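Uncharacterized conserved protein of COG5135 (PDB 2I51) binds flavin mononucleotide and is related to pyridoxamine 5'-phosphate oxidases, so it is probably a flavin-dependent oxidoreductase whose substrate is not established. Local coordinates at residues 4-9 / 186-191. Sequence-based numbering, arbitrary orientation.
Sequences LAPWRG and QEWSSE
Trp7 and Trp188 meet in a T-shaped aromatic contact where the N-terminal turn before helix 8-17 packs against strand 188-192, the last strand in the chain, paired antiparallel with strand 176-182. Their planes stand at 81°, and the centroids of the Trp7 five-membered ring and the Trp188 six-membered ring are 4.6 Å apart. Trp7 contributes its pyrrole edge: Trp7 NE1 lies 3.3 Å from Trp188 CH2, with its N-H directed into the face of the six-membered ring. A chi1 of 42° tucks Trp7 CG between its own N and C, turning one face of the indole toward Ala5 CB within the type I turn from Ala5 to Arg8; the Arg8 N to Ala5 O bond (3.0 Å) closes that turn. The same Trp188 face receives two CH-pi contacts on its five-membered ring, from Pro6 CD, 3.8 Å from the centroid, and from Ala5 CB at 4.2 Å, both 28° off the ring normal; Pro6 CD comes to 3.5 Å from Trp188 CG. Replacing Trp188 by alanine removes the indole, and is likely to leave the Trp7 N-H without its pi face and a gap beside Ala5 and Pro6. Tyr180 on neighbouring strand 176-182 also meets Trp7 edge-to-face. With no hydrogen bond between the two segments, the contact between them is chiefly apolar, probably with a modest electrostatic contribution from the Trp7 N-H over the ring.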
loop_
_atom_site.group_PDB
_atom_site.type_symbol
_atom_site.label_atom_id
_atom_site.label_comp_id
_atom_site.label_asym_id
_atom_site.label_seq_id
_atom_site.Cartn_x
_atom_site.Cartn_y
_atom_site.Cartn_z
ATOM N N LEU A 4 13.736 -18.528 13.686
ATOM C CA LEU A 4 13.238 -17.156 13.533
ATOM C C LEU A 4 14.023 -16.436 12.447
ATOM O O LEU A 4 15.248 -16.435 12.411
ATOM C CB LEU A 4 13.306 -16.375 14.865
ATOM C CG LEU A 4 12.199 -16.659 15.897
ATOM C CD1 LEU A 4 12.575 -16.199 17.322
ATOM C CD2 LEU A 4 10.883 -16.019 15.481
ATOM N N ALA A 5 13.300 -15.794 11.545
ATOM C CA ALA A 5 13.947 -15.033 10.501
ATOM C C ALA A 5 14.655 -13.843 11.124
ATOM O O ALA A 5 14.238 -13.306 12.158
ATOM C CB ALA A 5 12.886 -14.563 9.488
ATOM N N PRO A 6 15.745 -13.381 10.498
ATOM C CA PRO A 6 16.610 -12.379 11.107
ATOM C C PRO A 6 16.025 -10.985 11.223
ATOM O O PRO A 6 16.597 -10.142 11.895
ATOM C CB PRO A 6 17.825 -12.371 10.160
ATOM C CG PRO A 6 17.313 -12.840 8.880
ATOM C CD PRO A 6 16.340 -13.917 9.257
ATOM N N TRP A 7 14.898 -10.749 10.572
ATOM C CA TRP A 7 14.175 -9.490 10.633
ATOM C C TRP A 7 13.056 -9.524 11.663
ATOM O O TRP A 7 12.380 -8.505 11.876
ATOM C CB TRP A 7 13.585 -9.078 9.256
ATOM C CG TRP A 7 12.958 -10.225 8.499
ATOM C CD1 TRP A 7 13.546 -10.948 7.525
ATOM C CD2 TRP A 7 11.653 -10.806 8.699
ATOM N NE1 TRP A 7 12.713 -11.928 7.099
ATOM C CE2 TRP A 7 11.540 -11.885 7.790
ATOM C CE3 TRP A 7 10.563 -10.508 9.521
ATOM C CZ2 TRP A 7 10.378 -12.666 7.700
ATOM C CZ3 TRP A 7 9.429 -11.288 9.458
ATOM C CH2 TRP A 7 9.349 -12.376 8.548
ATOM N N ARG A 8 12.890 -10.655 12.354
ATOM C CA ARG A 8 11.811 -10.750 13.324
ATOM C C ARG A 8 12.016 -9.820 14.520
ATOM O O ARG A 8 11.043 -9.232 15.015
ATOM C CB ARG A 8 11.583 -12.183 13.796
ATOM C CG ARG A 8 10.925 -13.053 12.760
ATOM C CD ARG A 8 9.477 -12.827 12.642
ATOM N NE ARG A 8 8.645 -13.120 13.822
ATOM C CZ ARG A 8 8.098 -14.308 14.073
ATOM N NH1 ARG A 8 8.343 -15.351 13.297
ATOM N NH2 ARG A 8 7.281 -14.469 15.106
ATOM N N GLY A 9 13.245 -9.672 14.976
ATOM C CA GLY A 9 13.508 -8.739 16.045
ATOM C C GLY A 9 13.192 -7.307 15.686
ATOM O O GLY A 9 12.631 -6.555 16.503
ATOM N N GLN A 186 16.247 -22.155 2.248
ATOM C CA GLN A 186 15.544 -21.529 3.372
ATOM C C GLN A 186 16.476 -20.747 4.316
ATOM O O GLN A 186 16.105 -20.408 5.436
ATOM C CB GLN A 186 14.666 -22.513 4.119
ATOM C CG GLN A 186 13.553 -23.109 3.242
ATOM C CD GLN A 186 12.491 -22.086 2.844
ATOM N N GLU A 187 17.660 -20.423 3.819
ATOM C CA GLU A 187 18.641 -19.686 4.582
ATOM C C GLU A 187 18.504 -18.192 4.245
ATOM O O GLU A 187 18.408 -17.824 3.069
ATOM C CB GLU A 187 20.039 -20.153 4.257
ATOM C CG GLU A 187 20.225 -21.643 4.536
ATOM C CD GLU A 187 21.487 -22.209 3.925
ATOM O OE1 GLU A 187 21.995 -21.647 2.925
ATOM O OE2 GLU A 187 21.961 -23.244 4.434
ATOM N N TRP A 188 18.524 -17.358 5.288
ATOM C CA TRP A 188 18.457 -15.902 5.110
ATOM C C TRP A 188 19.838 -15.267 5.027
ATOM O O TRP A 188 20.779 -15.676 5.723
ATOM C CB TRP A 188 17.672 -15.263 6.256
ATOM C CG TRP A 188 16.231 -15.498 6.192
ATOM C CD1 TRP A 188 15.522 -16.525 6.792
ATOM C CD2 TRP A 188 15.259 -14.718 5.477
ATOM N NE1 TRP A 188 14.192 -16.408 6.476
ATOM C CE2 TRP A 188 14.008 -15.308 5.674
ATOM C CE3 TRP A 188 15.345 -13.560 4.684
ATOM C CZ2 TRP A 188 12.848 -14.787 5.107
ATOM C CZ3 TRP A 188 14.196 -13.044 4.116
ATOM C CH2 TRP A 188 12.971 -13.654 4.327
ATOM N N SER A 189 19.957 -14.275 4.145
ATOM C CA SER A 189 21.133 -13.405 4.073
ATOM C C SER A 189 20.654 -11.975 4.235
ATOM O O SER A 189 19.466 -11.686 4.056
ATOM C CB SER A 189 21.840 -13.585 2.734
ATOM O OG SER A 189 21.016 -13.217 1.656
ATOM N N SER A 190 21.541 -11.105 4.694
ATOM C CA SER A 190 21.218 -9.687 4.779
ATOM C C SER A 190 22.341 -8.794 4.334
ATOM O O SER A 190 23.504 -9.195 4.349
ATOM C CB SER A 190 20.802 -9.320 6.170
ATOM O OG SER A 190 21.853 -9.413 7.064
ATOM N N GLU A 191 21.996 -7.583 3.918
ATOM C CA GLU A 191 22.990 -6.629 3.472
ATOM C C GLU A 191 22.492 -5.209 3.621
ATOM O O GLU A 191 21.324 -4.917 3.350
ATOM C CB GLU A 191 23.425 -6.853 2.030
ATOM C CG GLU A 191 22.401 -6.707 0.946
ATOM C CD GLU A 191 23.035 -6.516 -0.443
ATOM O OE1 GLU A 191 24.229 -6.162 -0.524
ATOM O OE2 GLU A 191 22.314 -6.721 -1.452
#